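Local coordinates for protein Bm4233, isoform b (Brugia malayi, PDB 6ANY) that probably binds and carries sterols as a secreted venom allergen-like protein of the CAP superfamily, and is a vaccine candidate for lymphatic filariasis, at residues Gly5-Pro10 against Ser58-Ala63; Lys22-Leu27 against Leu47-Ser52; Leu27-Leu32 against Gly181-Thr186; Phe68-Arg73 against Ile79-Tyr84. One frame throughout, in Å; residues are numbered along the deposited sequence.

Interaction 1 (Gly5-Pro10 against Ser58-Ala63)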
loop_
_atom_site.group_PDB
_atom_site.type_symbol
_atom_site.label_atom_id
_atom_site.label_comp_id
_atom_site.label_asym_id
_atom_site.label_seq_id
_atom_site.Cartn_x
_atom_site.Cartn_y
_atom_site.Cartn_z
ATOM N N GLY A 5 13.647 -9.546 15.334
ATOM C CA GLY A 5 13.602 -8.263 16.002
ATOM C C GLY A 5 12.371 -7.422 15.729
ATOM O O GLY A 5 12.351 -6.308 16.114
ATOM N N GLY A 6 11.388 -7.915 15.011
ATOM C CA GLY A 6 10.200 -7.148 14.722
ATOM C C GLY A 6 9.178 -7.084 15.850
ATOM O O GLY A 6 9.157 -7.892 16.793
ATOM N N ARG A 7 8.304 -6.107 15.742
ATOM C CA ARG A 7 7.267 -5.863 16.757
ATOM C C ARG A 7 5.890 -6.165 16.207
ATOM O O ARG A 7 4.891 -5.888 16.853
ATOM C CB ARG A 7 7.337 -4.425 17.209
ATOM C CG ARG A 7 8.725 -4.096 17.684
ATOM C CD ARG A 7 8.782 -2.807 18.410
ATOM N NE ARG A 7 10.059 -2.676 19.063
ATOM C CZ ARG A 7 10.395 -1.641 19.818
ATOM N NH1 ARG A 7 9.568 -0.613 19.973
ATOM N NH2 ARG A 7 11.573 -1.653 20.411
ATOM N N LEU A 8 5.851 -6.704 14.999
ATOM C CA LEU A 8 4.610 -7.181 14.435
ATOM C C LEU A 8 4.521 -8.689 14.571
ATOM O O LEU A 8 5.550 -9.372 14.658
ATOM C CB LEU A 8 4.563 -6.773 12.944
ATOM C CG LEU A 8 3.781 -5.499 12.619
ATOM C CD1 LEU A 8 4.612 -4.273 12.951
ATOM C CD2 LEU A 8 3.394 -5.447 11.158
ATOM N N THR A 9 3.316 -9.224 14.521
ATOM C CA THR A 9 3.149 -10.681 14.496
ATOM C C THR A 9 3.169 -11.150 13.053
ATOM O O THR A 9 2.979 -10.355 12.183
ATOM C CB THR A 9 1.824 -11.104 15.108
ATOM O OG1 THR A 9 0.733 -10.493 14.374
ATOM C CG2 THR A 9 1.808 -10.760 16.598
ATOM N N PRO A 10 3.410 -12.452 12.803
ATOM C CA PRO A 10 3.363 -12.950 11.461
ATOM C C PRO A 10 2.040 -12.732 10.797
ATOM O O PRO A 10 2.003 -12.382 9.582
ATOM C CB PRO A 10 3.649 -14.436 11.621
ATOM C CG PRO A 10 4.503 -14.509 12.903
ATOM C CD PRO A 10 3.943 -13.459 13.762
ATOM N N SER A 58 12.575 -0.155 8.872
ATOM C CA SER A 58 12.633 1.275 8.743
ATOM C C SER A 58 11.286 1.901 9.143
ATOM O O SER A 58 11.247 2.980 9.790
ATOM C CB SER A 58 13.018 1.727 7.335
ATOM O OG SER A 58 12.186 1.097 6.399
ATOM N N ALA A 59 10.194 1.258 8.752
ATOM C CA ALA A 59 8.843 1.742 9.099
ATOM C C ALA A 59 8.588 1.704 10.592
ATOM O O ALA A 59 8.023 2.626 11.143
ATOM C CB ALA A 59 7.820 0.918 8.399
ATOM N N GLN A 60 9.007 0.619 11.236
ATOM C CA GLN A 60 8.916 0.468 12.695
ATOM C C GLN A 60 9.739 1.532 13.417
ATOM O O GLN A 60 9.252 2.097 14.413
ATOM C CB GLN A 60 9.396 -0.941 13.147
ATOM C CG GLN A 60 9.092 -1.233 14.575
ATOM C CD GLN A 60 7.616 -1.186 14.875
ATOM O OE1 GLN A 60 6.873 -1.897 14.267
ATOM N NE2 GLN A 60 7.188 -0.337 15.803
ATOM N N ARG A 61 10.953 1.824 12.927
ATOM C CA ARG A 61 11.763 2.846 13.572
ATOM C C ARG A 61 11.014 4.159 13.630
ATOM O O ARG A 61 11.101 4.846 14.654
ATOM C CB ARG A 61 13.163 3.054 12.976
ATOM C CG ARG A 61 14.139 1.936 13.380
ATOM C CD ARG A 61 15.553 2.184 12.838
ATOM N NE ARG A 61 15.617 2.029 11.371
ATOM C CZ ARG A 61 15.977 0.915 10.698
ATOM N NH1 ARG A 61 16.322 -0.216 11.310
ATOM N NH2 ARG A 61 15.985 0.929 9.381
ATOM N N TRP A 62 10.273 4.475 12.545
ATOM C CA TRP A 62 9.524 5.675 12.500
ATOM C C TRP A 62 8.280 5.654 13.350
ATOM O O TRP A 62 8.057 6.596 14.087
ATOM C CB TRP A 62 9.244 6.126 11.063
ATOM C CG TRP A 62 8.537 7.406 11.036
ATOM C CD1 TRP A 62 7.270 7.626 10.630
ATOM C CD2 TRP A 62 9.031 8.652 11.529
ATOM N NE1 TRP A 62 6.950 8.950 10.799
ATOM C CE2 TRP A 62 8.020 9.608 11.321
ATOM C CE3 TRP A 62 10.275 9.066 12.046
ATOM C CZ2 TRP A 62 8.181 10.945 11.623
ATOM C CZ3 TRP A 62 10.430 10.405 12.382
ATOM C CH2 TRP A 62 9.385 11.328 12.169
ATOM N N ALA A 63 7.561 4.536 13.364
ATOM C CA ALA A 63 6.396 4.352 14.191
ATOM C C ALA A 63 6.648 4.537 15.670
ATOM O O ALA A 63 5.817 5.094 16.391
ATOM C CB ALA A 63 5.801 2.952 13.935
HETATM O O HOH W 1 8.271 -4.078 13.656
#
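R7 and Q60 make the nearest backbone approach, with R7 CA and Q60 CA 7.7 Å apart. Segment 5-10 is an irregular loop that runs into helix 10-28. Segment 58-63 is the last part of helix 53-63. Side chains and one water bridge the two backbones. The Q60 side chain leaves the helix with CG anti to its backbone N (chi1 -169°) and then bends at chi2. This carries the amide across to the loop. Its OE1 lies 3.5 Å from L8 CD1, while R7 CB packs 3.9 Å from the same OE1. The extended R7 chain crosses Q60 at about a right angle, and R7 CD reaches 3.9 Å from Q60 NE2. The polar link is a water. It takes the N-H of R7 at 2.9 Å from R7 N, and gives a hydrogen to Q60 OE1 at 2.7 Å. Q60 NE2 turns to N64 OD1 and to the carbonyl of I150, so both ends of this buried amide have partners. R7 O accepts from R96. The contact joins the N-terminal loop to one side of helix 53-63. Through A59 and A63 the same helix packs on I163 of strand 159-167, in the central sheet of the CAP domain.

Interaction 2 (Lys22-Leu27 against Leu47-Ser52)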
loop_
_atom_site.group_PDB
_atom_site.type_symbol
_atom_site.label_atom_id
_atom_site.label_comp_id
_atom_site.label_asym_id
_atom_site.label_seq_id
_atom_site.Cartn_x
_atom_site.Cartn_y
_atom_site.Cartn_z
ATOM N N LYS A 22 -5.144 -8.167 -2.569
ATOM C CA LYS A 22 -6.568 -8.248 -2.945
ATOM C C LYS A 22 -7.089 -6.950 -3.594
ATOM O O LYS A 22 -7.752 -6.984 -4.651
ATOM C CB LYS A 22 -7.438 -8.581 -1.747
ATOM C CG LYS A 22 -8.930 -8.522 -2.043
ATOM C CD LYS A 22 -9.690 -9.139 -0.865
ATOM C CE LYS A 22 -11.215 -9.079 -0.991
ATOM N NZ LYS A 22 -11.888 -10.163 -0.218
ATOM N N PHE A 23 -6.771 -5.817 -2.964
ATOM C CA PHE A 23 -7.095 -4.533 -3.547
ATOM C C PHE A 23 -6.560 -4.405 -4.954
ATOM O O PHE A 23 -7.274 -3.969 -5.842
ATOM C CB PHE A 23 -6.587 -3.367 -2.685
ATOM C CG PHE A 23 -7.405 -3.108 -1.434
ATOM C CD1 PHE A 23 -8.758 -3.383 -1.384
ATOM C CD2 PHE A 23 -6.817 -2.544 -0.331
ATOM C CE1 PHE A 23 -9.506 -3.123 -0.232
ATOM C CE2 PHE A 23 -7.537 -2.271 0.828
ATOM C CZ PHE A 23 -8.887 -2.537 0.877
ATOM N N ARG A 24 -5.293 -4.752 -5.124
ATOM C CA ARG A 24 -4.635 -4.619 -6.398
ATOM C C ARG A 24 -5.281 -5.462 -7.445
ATOM O O ARG A 24 -5.531 -4.991 -8.543
ATOM C CB ARG A 24 -3.162 -4.956 -6.254
ATOM C CG ARG A 24 -2.382 -3.765 -5.726
ATOM C CD ARG A 24 -1.108 -4.188 -5.038
ATOM N NE ARG A 24 0.023 -4.344 -5.948
ATOM C CZ ARG A 24 0.838 -3.375 -6.362
ATOM N NH1 ARG A 24 0.718 -2.132 -5.898
ATOM N NH2 ARG A 24 1.870 -3.687 -7.165
ATOM N N SER A 25 -5.586 -6.712 -7.106
ATOM C CA SER A 25 -6.266 -7.623 -8.027
ATOM C C SER A 25 -7.667 -7.142 -8.397
ATOM O O SER A 25 -8.040 -7.092 -9.594
ATOM C CB SER A 25 -6.288 -9.026 -7.425
ATOM O OG SER A 25 -7.068 -9.856 -8.212
ATOM N N LEU A 26 -8.456 -6.752 -7.405
ATOM C CA LEU A 26 -9.798 -6.175 -7.677
ATOM C C LEU A 26 -9.688 -4.989 -8.587
ATOM O O LEU A 26 -10.458 -4.861 -9.519
ATOM C CB LEU A 26 -10.512 -5.758 -6.404
ATOM C CG LEU A 26 -11.024 -6.903 -5.524
ATOM C CD1 LEU A 26 -11.592 -6.334 -4.258
ATOM C CD2 LEU A 26 -12.120 -7.754 -6.165
ATOM N N LEU A 27 -8.681 -4.145 -8.369
ATOM C CA LEU A 27 -8.483 -2.981 -9.213
ATOM C C LEU A 27 -8.164 -3.338 -10.660
ATOM O O LEU A 27 -8.755 -2.731 -11.581
ATOM C CB LEU A 27 -7.311 -2.149 -8.690
ATOM C CG LEU A 27 -7.005 -0.840 -9.339
ATOM C CD1 LEU A 27 -8.204 0.136 -9.275
ATOM C CD2 LEU A 27 -5.751 -0.269 -8.731
ATOM N N LEU A 47 2.334 -5.821 -10.007
ATOM C CA LEU A 47 3.154 -6.752 -9.218
ATOM C C LEU A 47 2.491 -7.207 -7.916
ATOM O O LEU A 47 1.795 -6.419 -7.242
ATOM C CB LEU A 47 4.539 -6.146 -8.925
ATOM C CG LEU A 47 5.369 -5.840 -10.180
ATOM C CD1 LEU A 47 6.686 -5.155 -9.860
ATOM C CD2 LEU A 47 5.570 -7.109 -11.054
ATOM N N LEU A 48 2.731 -8.468 -7.559
ATOM C CA LEU A 48 2.247 -9.016 -6.328
ATOM C C LEU A 48 3.186 -8.568 -5.162
ATOM O O LEU A 48 4.384 -8.845 -5.141
ATOM C CB LEU A 48 2.174 -10.517 -6.418
ATOM C CG LEU A 48 1.371 -11.247 -5.331
ATOM C CD1 LEU A 48 0.716 -12.520 -5.841
ATOM C CD2 LEU A 48 2.264 -11.683 -4.205
ATOM N N LEU A 49 2.628 -7.844 -4.215
ATOM C CA LEU A 49 3.433 -7.339 -3.079
ATOM C C LEU A 49 3.996 -8.448 -2.206
ATOM O O LEU A 49 3.333 -9.407 -1.923
ATOM C CB LEU A 49 2.658 -6.341 -2.222
ATOM C CG LEU A 49 2.062 -5.145 -2.919
ATOM C CD1 LEU A 49 1.312 -4.272 -1.898
ATOM C CD2 LEU A 49 3.134 -4.326 -3.623
ATOM N N LYS A 50 5.270 -8.321 -1.841
ATOM C CA LYS A 50 5.922 -9.251 -0.913
ATOM C C LYS A 50 6.263 -8.428 0.336
ATOM O O LYS A 50 6.650 -7.247 0.241
ATOM C CB LYS A 50 7.245 -9.758 -1.495
ATOM C CG LYS A 50 7.197 -10.468 -2.850
ATOM C CD LYS A 50 6.513 -11.808 -2.731
ATOM C CE LYS A 50 7.415 -12.744 -1.958
ATOM N NZ LYS A 50 6.829 -14.082 -1.693
ATOM N N TRP A 51 6.192 -9.064 1.489
ATOM C CA TRP A 51 6.637 -8.513 2.717
ATOM C C TRP A 51 8.123 -8.426 2.774
ATOM O O TRP A 51 8.837 -9.430 2.512
ATOM C CB TRP A 51 6.133 -9.318 3.914
ATOM C CG TRP A 51 6.315 -8.560 5.228
ATOM C CD1 TRP A 51 7.345 -8.686 6.059
ATOM C CD2 TRP A 51 5.475 -7.526 5.796
ATOM N NE1 TRP A 51 7.245 -7.810 7.120
ATOM C CE2 TRP A 51 6.066 -7.135 7.006
ATOM C CE3 TRP A 51 4.250 -6.965 5.446
ATOM C CZ2 TRP A 51 5.506 -6.188 7.847
ATOM C CZ3 TRP A 51 3.695 -6.026 6.312
ATOM C CH2 TRP A 51 4.341 -5.651 7.492
ATOM N N SER A 52 8.621 -7.251 3.188
ATOM C CA SER A 52 10.078 -7.045 3.369
ATOM C C SER A 52 10.356 -6.637 4.854
ATOM O O SER A 52 9.808 -5.610 5.325
ATOM C CB SER A 52 10.572 -5.952 2.396
ATOM O OG SER A 52 11.840 -5.466 2.760
#
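R24 holds the carbonyl of L47 with two nitrogens, side-on. R24 NE lies 3.0 Å from L47 O and R24 NH2 lies 2.7 Å from it. NE sits nearly along the C=O axis, with a C=O...donor angle of 173°. For NH2 the C=O...donor angle is 129°, and the donor is tilted from the carbonyl plane. L47 O lies close to the guanidinium plane, so this edge of the group is matched to one acceptor. A leucine covers a face of the same group: L49 CD2 sits over its centre, 3.7 Å from R24 CZ. L49 CG also packs 3.9 Å from R24 CD, and the two side chains cross at about a right angle. The bend in the arginine at chi3 (87°) turns the guanidinium to meet both leucines. Further out, R24 NH1 donates to the carbonyls of M138 and W140. These bonds and those to L47 fix the rotation of the buried group. N21 OD1 accepts from L49 N, a second bond from helix 10-28. The contact ties helix 10-28 to the chain that leads into strand 50-51. That strand is an outer one of the central sheet and runs parallel to strand 145-153, while L201 of strand 201-202 packs on R24.

Interaction 3 (Leu27-Leu32 against Gly181-Thr186)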
loop_
_atom_site.group_PDB
_atom_site.type_symbol
_atom_site.label_atom_id
_atom_site.label_comp_id
_atom_site.label_asym_id
_atom_site.label_seq_id
_atom_site.Cartn_x
_atom_site.Cartn_y
_atom_site.Cartn_z
ATOM N N LEU A 27 -8.681 -4.145 -8.369
ATOM C CA LEU A 27 -8.483 -2.981 -9.213
ATOM C C LEU A 27 -8.164 -3.338 -10.660
ATOM O O LEU A 27 -8.755 -2.731 -11.581
ATOM C CB LEU A 27 -7.311 -2.149 -8.690
ATOM C CG LEU A 27 -7.005 -0.840 -9.339
ATOM C CD1 LEU A 27 -8.204 0.136 -9.275
ATOM C CD2 LEU A 27 -5.751 -0.269 -8.731
ATOM N N ILE A 28 -7.181 -4.227 -10.889
ATOM C CA ILE A 28 -6.806 -4.587 -12.302
ATOM C C ILE A 28 -7.870 -5.456 -13.029
ATOM O O ILE A 28 -7.872 -5.522 -14.240
ATOM C CB ILE A 28 -5.445 -5.251 -12.423
ATOM C CG1 ILE A 28 -5.388 -6.515 -11.603
ATOM C CG2 ILE A 28 -4.322 -4.280 -12.030
ATOM C CD1 ILE A 28 -4.124 -7.270 -11.860
ATOM N N HIS A 29 -8.813 -6.022 -12.273
ATOM C CA HIS A 29 -9.948 -6.702 -12.825
ATOM C C HIS A 29 -11.151 -5.789 -13.089
ATOM O O HIS A 29 -12.167 -6.286 -13.515
ATOM C CB HIS A 29 -10.373 -7.855 -11.942
ATOM C CG HIS A 29 -9.520 -9.051 -12.103
ATOM N ND1 HIS A 29 -8.308 -9.196 -11.459
ATOM C CD2 HIS A 29 -9.642 -10.120 -12.933
ATOM C CE1 HIS A 29 -7.769 -10.347 -11.810
ATOM N NE2 HIS A 29 -8.577 -10.934 -12.684
ATOM N N GLY A 30 -10.989 -4.466 -12.980
ATOM C CA GLY A 30 -12.059 -3.543 -13.320
ATOM C C GLY A 30 -13.216 -3.558 -12.342
ATOM O O GLY A 30 -14.323 -3.210 -12.741
ATOM N N LYS A 31 -12.982 -3.951 -11.081
ATOM C CA LYS A 31 -14.101 -4.089 -10.107
ATOM C C LYS A 31 -14.274 -2.882 -9.174
ATOM O O LYS A 31 -15.180 -2.925 -8.317
ATOM C CB LYS A 31 -13.951 -5.324 -9.205
ATOM C CG LYS A 31 -13.421 -6.581 -9.885
ATOM C CD LYS A 31 -14.472 -7.636 -10.209
ATOM C CE LYS A 31 -15.491 -7.150 -11.206
ATOM N NZ LYS A 31 -16.057 -8.304 -11.970
ATOM N N LEU A 32 -13.418 -1.872 -9.257
ATOM C CA LEU A 32 -13.449 -0.765 -8.274
ATOM C C LEU A 32 -13.742 0.608 -8.908
ATOM O O LEU A 32 -13.153 0.975 -9.894
ATOM C CB LEU A 32 -12.140 -0.662 -7.446
ATOM C CG LEU A 32 -11.672 -1.918 -6.718
ATOM C CD1 LEU A 32 -10.334 -1.674 -6.104
ATOM C CD2 LEU A 32 -12.720 -2.380 -5.713
ATOM N N GLY A 181 -4.198 -2.856 -19.410
ATOM C CA GLY A 181 -4.151 -4.137 -20.085
ATOM C C GLY A 181 -5.041 -5.131 -19.408
ATOM O O GLY A 181 -5.935 -4.794 -18.624
ATOM N N GLU A 182 -4.762 -6.387 -19.655
ATOM C CA GLU A 182 -5.483 -7.496 -19.009
ATOM C C GLU A 182 -4.635 -8.148 -17.881
ATOM O O GLU A 182 -3.407 -8.334 -18.018
ATOM C CB GLU A 182 -5.822 -8.495 -20.125
ATOM C CG GLU A 182 -6.883 -9.488 -19.772
ATOM C CD GLU A 182 -8.320 -8.946 -19.816
ATOM O OE1 GLU A 182 -9.218 -9.824 -19.694
ATOM O OE2 GLU A 182 -8.536 -7.710 -19.971
ATOM N N PRO A 183 -5.272 -8.530 -16.766
ATOM C CA PRO A 183 -4.560 -9.302 -15.763
ATOM C C PRO A 183 -3.943 -10.587 -16.348
ATOM O O PRO A 183 -4.524 -11.211 -17.219
ATOM C CB PRO A 183 -5.642 -9.596 -14.729
ATOM C CG PRO A 183 -6.614 -8.471 -14.898
ATOM C CD PRO A 183 -6.677 -8.339 -16.366
ATOM N N CYS A 184 -2.773 -10.971 -15.856
ATOM C CA CYS A 184 -2.079 -12.129 -16.381
ATOM C C CYS A 184 -2.884 -13.458 -16.122
ATOM O O CYS A 184 -3.508 -13.677 -15.036
ATOM C CB CYS A 184 -0.682 -12.218 -15.770
ATOM S SG CYS A 184 -0.636 -12.658 -14.006
ATOM N N LYS A 185 -2.898 -14.287 -17.150
ATOM C CA LYS A 185 -3.490 -15.600 -17.129
ATOM C C LYS A 185 -2.436 -16.699 -17.149
ATOM O O LYS A 185 -2.716 -17.811 -16.721
ATOM C CB LYS A 185 -4.429 -15.769 -18.307
ATOM C CG LYS A 185 -5.783 -15.110 -18.067
ATOM C CD LYS A 185 -6.307 -14.418 -19.322
ATOM C CE LYS A 185 -6.912 -15.354 -20.310
ATOM N NZ LYS A 185 -8.390 -15.225 -20.276
ATOM N N THR A 186 -1.254 -16.371 -17.671
ATOM C CA THR A 186 -0.197 -17.311 -17.753
ATOM C C THR A 186 1.145 -16.592 -17.569
ATOM O O THR A 186 1.228 -15.392 -17.730
ATOM C CB THR A 186 -0.246 -18.064 -19.120
ATOM O OG1 THR A 186 0.784 -19.021 -19.072
ATOM C CG2 THR A 186 0.031 -17.172 -20.305
#
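P183 points its CB-CG edge onto one face of the H29 imidazole in a CH-pi contact, the distinctive feature here. P183 CG stands 3.8 Å from the centroid of the H29 ring and only 7° off the ring normal. P183 CB reaches the same face, 3.7 Å from H29 CE1. H29 ND1 hydrogen-bonds to the carbonyl of S25, one turn back. I28 meets the proline ring too. Its CG1 takes the crowded position between backbone N and carbonyl carbon (chi1 59°), and CD1 extends to 4.0 Å from P183 CB. The I28 carbonyl comes close as well, with I28 O 3.3 Å from P183 CG. P183 is thus wedged between I28 and H29. I28 ends helix 10-28, and H29 is the first residue beyond it. The helix closes in a Schellman motif. G30 has positive phi and is the C-prime residue; G30 N bonds to L27 O and K31 N to L26 O. The proline precedes C184, which is disulfide-bonded to C195. The contact therefore joins the end of helix 10-28 to the cysteine-rich C-terminal region. I28 also packs on L201 of strand 201-202, and G181 makes a backbone hydrogen bond with R42, just before strand 43-44.

Interaction 4 (Phe68-Arg73 against Ile79-Tyr84)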
loop_
_atom_site.group_PDB
_atom_site.type_symbol
_atom_site.label_atom_id
_atom_site.label_comp_id
_atom_site.label_asym_id
_atom_site.label_seq_id
_atom_site.Cartn_x
_atom_site.Cartn_y
_atom_site.Cartn_z
ATOM N N PHE A 68 2.559 11.647 14.028
ATOM C CA PHE A 68 1.702 11.567 12.855
ATOM C C PHE A 68 2.257 12.463 11.789
ATOM O O PHE A 68 1.865 13.656 11.677
ATOM C CB PHE A 68 0.271 12.000 13.207
ATOM C CG PHE A 68 -0.674 11.891 12.067
ATOM C CD1 PHE A 68 -0.930 10.636 11.442
ATOM C CD2 PHE A 68 -1.293 13.013 11.547
ATOM C CE1 PHE A 68 -1.796 10.549 10.363
ATOM C CE2 PHE A 68 -2.210 12.912 10.451
ATOM C CZ PHE A 68 -2.473 11.684 9.879
ATOM N N GLY A 69 3.173 11.918 11.005
ATOM C CA GLY A 69 3.792 12.663 9.902
ATOM C C GLY A 69 4.795 11.797 9.183
ATOM O O GLY A 69 5.103 10.674 9.589
ATOM N N HIS A 70 5.359 12.346 8.129
ATOM C CA HIS A 70 6.379 11.635 7.398
ATOM C C HIS A 70 7.742 11.619 8.108
ATOM O O HIS A 70 8.183 12.616 8.710
ATOM C CB HIS A 70 6.552 12.229 5.972
ATOM C CG HIS A 70 5.524 11.734 4.990
ATOM N ND1 HIS A 70 5.395 10.391 4.670
ATOM C CD2 HIS A 70 4.565 12.391 4.276
ATOM C CE1 HIS A 70 4.426 10.252 3.779
ATOM N NE2 HIS A 70 3.894 11.443 3.538
ATOM N N SER A 71 8.487 10.542 7.895
ATOM C CA SER A 71 9.854 10.502 8.321
ATOM C C SER A 71 10.636 11.418 7.426
ATOM O O SER A 71 10.147 11.801 6.398
ATOM C CB SER A 71 10.431 9.100 8.362
ATOM O OG SER A 71 10.436 8.462 7.127
ATOM N N PRO A 72 11.840 11.798 7.823
ATOM C CA PRO A 72 12.615 12.729 7.000
ATOM C C PRO A 72 12.948 12.122 5.652
ATOM O O PRO A 72 13.138 10.884 5.568
ATOM C CB PRO A 72 13.928 12.886 7.807
ATOM C CG PRO A 72 13.568 12.621 9.226
ATOM C CD PRO A 72 12.525 11.522 9.119
ATOM N N ARG A 73 13.051 12.968 4.627
ATOM C CA ARG A 73 13.357 12.539 3.235
ATOM C C ARG A 73 14.586 11.646 3.127
ATOM O O ARG A 73 14.545 10.614 2.465
ATOM C CB ARG A 73 13.573 13.759 2.306
ATOM C CG ARG A 73 12.471 14.020 1.284
ATOM C CD ARG A 73 11.390 15.002 1.787
ATOM N NE ARG A 73 10.577 15.649 0.734
ATOM C CZ ARG A 73 9.736 15.036 -0.115
ATOM N NH1 ARG A 73 9.556 13.713 -0.103
ATOM N NH2 ARG A 73 9.065 15.764 -1.010
ATOM N N ILE A 79 12.192 4.924 -1.420
ATOM C CA ILE A 79 11.183 4.239 -0.623
ATOM C C ILE A 79 9.951 5.108 -0.491
ATOM O O ILE A 79 10.054 6.249 -0.067
ATOM C CB ILE A 79 11.774 3.814 0.763
ATOM C CG1 ILE A 79 12.705 2.601 0.590
ATOM C CG2 ILE A 79 10.718 3.483 1.796
ATOM C CD1 ILE A 79 14.057 2.791 1.272
ATOM N N GLY A 80 8.769 4.519 -0.768
ATOM C CA GLY A 80 7.500 5.175 -0.516
ATOM C C GLY A 80 7.083 5.088 0.936
ATOM O O GLY A 80 7.471 4.146 1.614
ATOM N N GLU A 81 6.248 6.035 1.406
ATOM C CA GLU A 81 5.773 5.976 2.802
ATOM C C GLU A 81 4.346 6.404 2.961
ATOM O O GLU A 81 3.983 7.409 2.457
ATOM C CB GLU A 81 6.687 6.808 3.723
ATOM C CG GLU A 81 6.264 6.829 5.206
ATOM C CD GLU A 81 7.212 7.655 6.023
ATOM O OE1 GLU A 81 7.056 8.907 6.018
ATOM O OE2 GLU A 81 8.158 7.091 6.617
ATOM N N ASN A 82 3.522 5.613 3.671
ATOM C CA ASN A 82 2.140 5.923 3.985
ATOM C C ASN A 82 2.034 5.910 5.527
ATOM O O ASN A 82 2.629 5.065 6.187
ATOM C CB ASN A 82 1.202 4.896 3.383
ATOM C CG ASN A 82 0.827 5.166 1.896
ATOM O OD1 ASN A 82 0.991 6.286 1.406
ATOM N ND2 ASN A 82 0.151 4.181 1.252
ATOM N N VAL A 83 1.270 6.855 6.081
ATOM C CA VAL A 83 1.130 7.104 7.511
ATOM C C VAL A 83 -0.330 7.099 7.882
ATOM O O VAL A 83 -1.135 7.703 7.227
ATOM C CB VAL A 83 1.695 8.496 7.889
ATOM C CG1 VAL A 83 1.528 8.713 9.349
ATOM C CG2 VAL A 83 3.188 8.645 7.451
ATOM N N TYR A 84 -0.673 6.346 8.926
ATOM C CA TYR A 84 -2.050 6.254 9.421
ATOM C C TYR A 84 -2.055 6.365 10.942
ATOM O O TYR A 84 -1.180 5.857 11.593
ATOM C CB TYR A 84 -2.698 4.935 8.980
ATOM C CG TYR A 84 -3.958 4.521 9.741
ATOM C CD1 TYR A 84 -5.193 4.905 9.323
ATOM C CD2 TYR A 84 -3.881 3.726 10.887
ATOM C CE1 TYR A 84 -6.360 4.541 10.017
ATOM C CE2 TYR A 84 -5.018 3.358 11.602
ATOM C CZ TYR A 84 -6.246 3.714 11.155
ATOM O OH TYR A 84 -7.372 3.354 11.885
#
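E81 takes three hydrogen bonds from the loop 68-73. H70 ND1 donates to E81 OE1 at 2.6 Å, with an N-H...O angle of 158°. The bond uses the anti lone pair of OE1 and lies in the plane of the imidazole. Ring and carboxylate are nearly coplanar, 5° apart. S71 N donates to the syn lone pair of the same OE1 at 2.9 Å. S71 OG donates to E81 OE2 at 2.7 Å, on the syn side and somewhat out of the carboxylate plane. The E81 chain is extended beyond CG, with CG anti to the backbone N, so the carboxylate stands out from the strand to meet the loop. E81 OE2 has a second partner in H165 NE2. These bonds hold the buried carboxylate from both oxygens and fix its rotation.

The apolar part lies further along the strand. V83 CG1 packs 3.8 Å from F68 CD1. F68 CE1 comes within 4.2 Å of Y84 C, with that carbon at the ring edge. V83 CG2 makes van der Waals contact with the loop backbone, 3.5 Å from G69 O.

From helix 53-63, the W62 indole donates to G69 O and packs on S71 and P72. The touching parts, 68 to 71 and 81 to 84, run nearly antiparallel, with end-to-end directions 168° apart.

A histidine bound to a glutamate at the start of a strand, as in H70 and E81, is consistent with the central cavity of the CAP domain, where relatives carry such a His-Glu pair.

How the interactions relate
Interactions 1, 2 and 3 are of similar size, and interaction 4 is the largest, burying 316 Å². Interaction 2 is fully buried near the middle of the chain, with an arginine gripping a backbone carbonyl. Interactions 1 and 3 lie further from the chain's centre, on opposite sides of it, about 32 Å apart between centres. The polar link of interaction 1 is a water, while interaction 3 is apolar and CH-pi. Interaction 4 is partly buried, and is the one built on a side-chain carboxylate. Interactions 2 and 3 share L27 and both use helix 10-28. Interactions 1 and 2 touch through L8 and W51. W62 of segment 58-63 touches the 68-73 loop of interaction 4. Interactions 2 and 4 reach the two outermost strands of one sheet.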